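Local atomic coordinates of cytochrome P450 (Picrophilus torridus, PDB entry 2RFB), a protein that binds heme and probably acts as a monooxygenase, inserting one atom of molecular oxygen into a substrate. Residues V222-R227 with I279-M284; Y16-V21 with T269-P274. One frame throughout, in Å; residues are numbered along the deposited sequence.

Interaction 1: residues V222-R227 with I279-M284; sequences VEETLR and IGRREM
Arg281 reaches out of the 279-284 loop to Glu224 and Arg227, one turn apart on the facing side of helix 218-228. Its CB points toward the helix, and the chain runs extended from CG to NE. CG only grazes the Glu224 carboxylate, whereas CD lies 3.2 Å from Glu224 OE1. NE makes the central link, a salt bridge with an almost straight hydrogen bond (168°) to Glu224 OE2 at 2.7 Å. OE2 is met on its syn side, the carboxylate and guanidinium planes only 27° apart, and also accepts the backbone N of Lys278. Arg281 CZ lies over one face of the Arg227 guanidinium, whose NH1 makes a salt bridge to Glu224 OE2 at 2.8 Å, with a weak hydrogen bond. Arg281 NH1 bonds to Asp272 O and makes a salt bridge to a sulfate; NH2 bonds to the carbonyls of Glu273 and Leu276. Arg227 NE and NH2 go to the carbonyls of Asn265 and Pro274, so one carboxylate draws together two guanidiniums that also fix loop backbone. This is the E-R-R triad of cytochromes P450, with ExxR on the helix and the second arginine from the meander. Helix 218-228 packs on helix 175-206 through Val222 and Thr225, while Leu226 touches the heme.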
# COMPACT_ATOMS: atom_id res chain seq x y z
N VAL A 222 4.51 -1.03 -14.27
CA VAL A 222 4.01 -0.96 -12.89
C VAL A 222 4.59 0.29 -12.26
O VAL A 222 3.84 1.06 -11.61
CB VAL A 222 4.42 -2.26 -12.08
CG1 VAL A 222 4.24 -2.05 -10.57
CG2 VAL A 222 3.64 -3.51 -12.60
N GLU A 223 5.89 0.55 -12.51
CA GLU A 223 6.52 1.75 -11.97
C GLU A 223 5.81 3.00 -12.50
O GLU A 223 5.55 3.91 -11.72
CB GLU A 223 8.04 1.89 -12.25
CG GLU A 223 9.02 1.02 -11.40
CD GLU A 223 8.65 0.86 -9.89
OE1 GLU A 223 8.42 -0.29 -9.43
OE2 GLU A 223 8.60 1.90 -9.18
N GLU A 224 5.49 3.04 -13.79
CA GLU A 224 4.91 4.28 -14.31
C GLU A 224 3.46 4.44 -13.84
O GLU A 224 2.97 5.57 -13.68
CB GLU A 224 5.09 4.42 -15.83
CG GLU A 224 4.48 5.68 -16.44
CD GLU A 224 5.25 6.97 -16.19
OE1 GLU A 224 6.04 7.06 -15.22
OE2 GLU A 224 5.08 7.92 -16.98
N THR A 225 2.77 3.33 -13.57
CA THR A 225 1.42 3.50 -13.01
C THR A 225 1.51 4.13 -11.61
O THR A 225 0.67 4.97 -11.24
CB THR A 225 0.61 2.16 -12.98
OG1 THR A 225 0.58 1.56 -14.30
CG2 THR A 225 -0.83 2.43 -12.49
N LEU A 226 2.49 3.69 -10.83
CA LEU A 226 2.68 4.12 -9.42
C LEU A 226 2.88 5.61 -9.42
O LEU A 226 2.30 6.36 -8.62
CB LEU A 226 3.91 3.42 -8.77
CG LEU A 226 3.53 1.98 -8.35
CD1 LEU A 226 4.70 1.06 -8.23
CD2 LEU A 226 2.67 1.90 -7.08
N ARG A 227 3.68 6.03 -10.36
CA ARG A 227 3.93 7.44 -10.54
C ARG A 227 2.66 8.19 -10.99
O ARG A 227 2.37 9.32 -10.52
CB ARG A 227 4.98 7.59 -11.61
CG ARG A 227 5.53 8.97 -11.65
CD ARG A 227 6.14 9.23 -13.07
NE ARG A 227 5.56 10.49 -13.35
CZ ARG A 227 4.70 10.80 -14.29
NH1 ARG A 227 4.36 9.98 -15.26
NH2 ARG A 227 4.24 12.05 -14.26
N ILE A 279 6.78 4.64 -20.01
CA ILE A 279 7.56 3.58 -19.38
C ILE A 279 9.02 3.97 -19.55
O ILE A 279 9.39 4.47 -20.61
CB ILE A 279 7.38 2.22 -20.11
CG1 ILE A 279 5.99 1.67 -19.98
CG2 ILE A 279 8.36 1.17 -19.61
CD1 ILE A 279 5.65 0.69 -21.12
N GLY A 280 9.83 3.70 -18.53
CA GLY A 280 11.29 3.83 -18.60
C GLY A 280 11.83 5.18 -18.18
O GLY A 280 12.91 5.57 -18.60
N ARG A 281 11.07 5.92 -17.36
CA ARG A 281 11.57 7.17 -16.76
C ARG A 281 12.68 6.93 -15.74
O ARG A 281 12.74 5.87 -15.09
CB ARG A 281 10.43 7.93 -16.08
CG ARG A 281 9.49 8.58 -17.03
CD ARG A 281 8.33 9.02 -16.25
NE ARG A 281 7.20 9.53 -17.04
CZ ARG A 281 7.18 10.74 -17.61
NH1 ARG A 281 8.24 11.53 -17.53
NH2 ARG A 281 6.10 11.13 -18.28
N ARG A 282 13.53 7.95 -15.58
CA ARG A 282 14.81 7.84 -14.86
C ARG A 282 14.68 8.16 -13.37
O ARG A 282 15.38 7.56 -12.53
CB ARG A 282 15.81 8.81 -15.45
CG ARG A 282 15.88 8.77 -16.98
CD ARG A 282 17.25 9.25 -17.48
NE ARG A 282 18.39 8.42 -17.03
CZ ARG A 282 19.66 8.66 -17.35
NH1 ARG A 282 19.97 9.69 -18.13
NH2 ARG A 282 20.63 7.86 -16.90
N GLU A 283 13.81 9.12 -13.07
CA GLU A 283 13.72 9.61 -11.71
C GLU A 283 12.79 8.68 -10.94
O GLU A 283 11.94 8.07 -11.53
CB GLU A 283 13.27 11.08 -11.67
CG GLU A 283 14.32 12.09 -12.23
CD GLU A 283 15.44 12.46 -11.23
OE1 GLU A 283 15.11 12.64 -10.02
OE2 GLU A 283 16.64 12.56 -11.65
N MET A 284 13.01 8.55 -9.64
CA MET A 284 12.21 7.73 -8.78
C MET A 284 10.90 8.50 -8.45
O MET A 284 10.93 9.71 -8.23
CB MET A 284 12.99 7.46 -7.49
CG MET A 284 12.22 6.65 -6.40
SD MET A 284 12.90 6.94 -4.70
CE MET A 284 14.56 7.35 -5.17

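Interaction 2: residues Y16-V21 with T269-P274; sequences YKYSDV and TFFDEP. With SO4 (sulfate ion), chain E.
Tyr18, in the first turn of helix 18-26, and Phe270 of the loop carry the contact as an offset face-to-face stack. Their ring planes are 19° apart and their centroids 4.2 Å. Tyr18 CD2 lies above the centre of the Phe270 ring, while Phe270 CG sits toward the rim of the tyrosine, 3.7 Å above its plane. With CG anti to the backbone N (chi1 -178°), the tyrosine ring is carried out to the loop, one face against Phe270. Phe271 adds an oblique aromatic contact, its CE1 3.8 Å from Tyr18 CD1 and the planes 75° apart, and forms a cation-pi pair with Arg227. At the margin of the stack, Phe270 CE1 packs on Ser19 CB. An alanine at Phe270 would remove the stacked ring, which is likely to leave one face of Tyr18 bare and the loop less firmly held. The polar bonds lie at the ends of the contact: Tyr18 OH pairs with Met284 O, and Asp272 N binds O1 of a sulfate ion, probably from the crystallisation liquor, 2.6 Å away and nearly straight. The three rings make an aromatic cluster, here joining the P450 meander to the helix that follows the N-terminal strands.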
# COMPACT_ATOMS: atom_id res chain seq x y z
N TYR A 16 3.58 20.07 -1.81
CA TYR A 16 3.21 19.57 -3.14
C TYR A 16 4.37 19.26 -4.06
O TYR A 16 4.26 18.34 -4.85
CB TYR A 16 2.37 20.62 -3.86
CG TYR A 16 1.09 20.94 -3.21
CD1 TYR A 16 0.94 22.15 -2.52
CD2 TYR A 16 -0.01 20.06 -3.27
CE1 TYR A 16 -0.26 22.46 -1.93
CE2 TYR A 16 -1.22 20.37 -2.67
CZ TYR A 16 -1.32 21.57 -1.99
OH TYR A 16 -2.51 21.93 -1.38
N LYS A 17 5.42 20.07 -4.02
CA LYS A 17 6.55 19.95 -4.91
C LYS A 17 7.33 18.75 -4.54
O LYS A 17 7.47 18.44 -3.35
CB LYS A 17 7.48 21.14 -4.76
CG LYS A 17 7.00 22.45 -5.33
CD LYS A 17 8.13 23.45 -5.26
CE LYS A 17 8.19 24.28 -3.96
NZ LYS A 17 9.14 25.48 -4.15
N TYR A 18 7.85 18.06 -5.55
CA TYR A 18 8.63 16.84 -5.34
C TYR A 18 9.81 17.06 -4.41
O TYR A 18 9.97 16.31 -3.46
CB TYR A 18 9.07 16.27 -6.69
CG TYR A 18 9.86 14.96 -6.66
CD1 TYR A 18 9.31 13.80 -7.17
CD2 TYR A 18 11.18 14.92 -6.18
CE1 TYR A 18 10.03 12.60 -7.16
CE2 TYR A 18 11.92 13.74 -6.17
CZ TYR A 18 11.35 12.58 -6.68
OH TYR A 18 12.08 11.39 -6.66
N SER A 19 10.64 18.07 -4.62
CA SER A 19 11.74 18.24 -3.69
C SER A 19 11.30 18.53 -2.28
O SER A 19 12.02 18.17 -1.35
CB SER A 19 12.74 19.30 -4.13
OG SER A 19 12.03 20.37 -4.66
N ASP A 20 10.14 19.16 -2.09
CA ASP A 20 9.68 19.46 -0.74
C ASP A 20 9.08 18.21 -0.09
O ASP A 20 9.33 17.96 1.08
CB ASP A 20 8.67 20.59 -0.76
CG ASP A 20 9.28 21.89 -1.12
OD1 ASP A 20 10.50 22.09 -0.87
OD2 ASP A 20 8.54 22.75 -1.63
N VAL A 21 8.30 17.44 -0.85
CA VAL A 21 7.77 16.18 -0.32
C VAL A 21 8.93 15.32 0.16
O VAL A 21 8.96 14.89 1.31
CB VAL A 21 6.85 15.43 -1.34
CG1 VAL A 21 6.46 14.04 -0.82
CG2 VAL A 21 5.55 16.25 -1.63
N THR A 269 9.49 19.59 -12.88
CA THR A 269 10.89 19.76 -12.53
C THR A 269 11.64 18.44 -12.44
O THR A 269 12.82 18.40 -12.61
CB THR A 269 10.98 20.54 -11.22
OG1 THR A 269 10.61 21.91 -11.48
CG2 THR A 269 12.37 20.49 -10.60
N PHE A 270 10.94 17.35 -12.14
CA PHE A 270 11.61 16.06 -12.02
C PHE A 270 11.21 15.11 -13.11
O PHE A 270 11.93 14.15 -13.40
CB PHE A 270 11.34 15.43 -10.65
CG PHE A 270 12.29 15.87 -9.62
CD1 PHE A 270 12.13 17.12 -9.01
CD2 PHE A 270 13.37 15.07 -9.28
CE1 PHE A 270 13.05 17.58 -8.07
CE2 PHE A 270 14.28 15.49 -8.35
CZ PHE A 270 14.14 16.77 -7.73
N PHE A 271 10.06 15.33 -13.72
CA PHE A 271 9.66 14.43 -14.77
C PHE A 271 9.37 15.22 -16.02
O PHE A 271 8.56 16.14 -16.00
CB PHE A 271 8.43 13.64 -14.33
CG PHE A 271 8.63 12.86 -13.07
CD1 PHE A 271 8.14 13.33 -11.86
CD2 PHE A 271 9.32 11.65 -13.09
CE1 PHE A 271 8.32 12.63 -10.68
CE2 PHE A 271 9.51 10.90 -11.88
CZ PHE A 271 8.99 11.40 -10.68
N ASP A 272 10.04 14.87 -17.11
CA ASP A 272 9.73 15.52 -18.40
C ASP A 272 8.35 15.02 -18.81
O ASP A 272 8.07 13.82 -18.78
CB ASP A 272 10.76 15.13 -19.46
CG ASP A 272 11.00 16.24 -20.48
OD1 ASP A 272 10.65 16.02 -21.67
OD2 ASP A 272 11.56 17.31 -20.11
N GLU A 273 7.46 15.95 -19.15
CA GLU A 273 6.12 15.64 -19.60
C GLU A 273 5.37 14.81 -18.58
O GLU A 273 4.93 13.69 -18.86
CB GLU A 273 6.16 14.98 -20.99
CG GLU A 273 6.66 15.95 -22.08
CD GLU A 273 6.56 15.38 -23.49
OE1 GLU A 273 7.42 14.55 -23.87
OE2 GLU A 273 5.62 15.77 -24.24
N PRO A 274 5.18 15.37 -17.38
CA PRO A 274 4.55 14.68 -16.22
C PRO A 274 3.17 14.12 -16.51
O PRO A 274 2.84 13.03 -16.03
CB PRO A 274 4.48 15.78 -15.17
CG PRO A 274 4.57 17.09 -15.97
CD PRO A 274 5.55 16.76 -17.06
S SO4 E . 11.86 11.82 -17.55
O1 SO4 E . 12.08 13.25 -17.35
O2 SO4 E . 10.84 11.70 -18.58
O3 SO4 E . 13.03 11.06 -18.02
O4 SO4 E . 11.49 11.34 -16.20

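How the interactions relate
From the N terminus the chain first lays down strands 7-9 and 12-15 and helix 18-26, and interaction 2 closes a loop of 247 residues between 16-21 and 269-274. Within that span helix 218-228 forms, and interaction 1 closes a shorter loop of 51 residues as 279-284 comes back to it. The segments alternate, so the two contacts cross rather than nest. Their centres are about 13 Å apart, and they are joined mainly by two probable hydrogen bonds, Arg227 to Pro274 and Tyr18 to Met284, with Glu283 packing on Phe270 as well. One continuous loop between helices 261-264 and 298-315 thus serves both, tying the start of helix 18-26, just after strand 12-15, to helix 218-228 beside the heme.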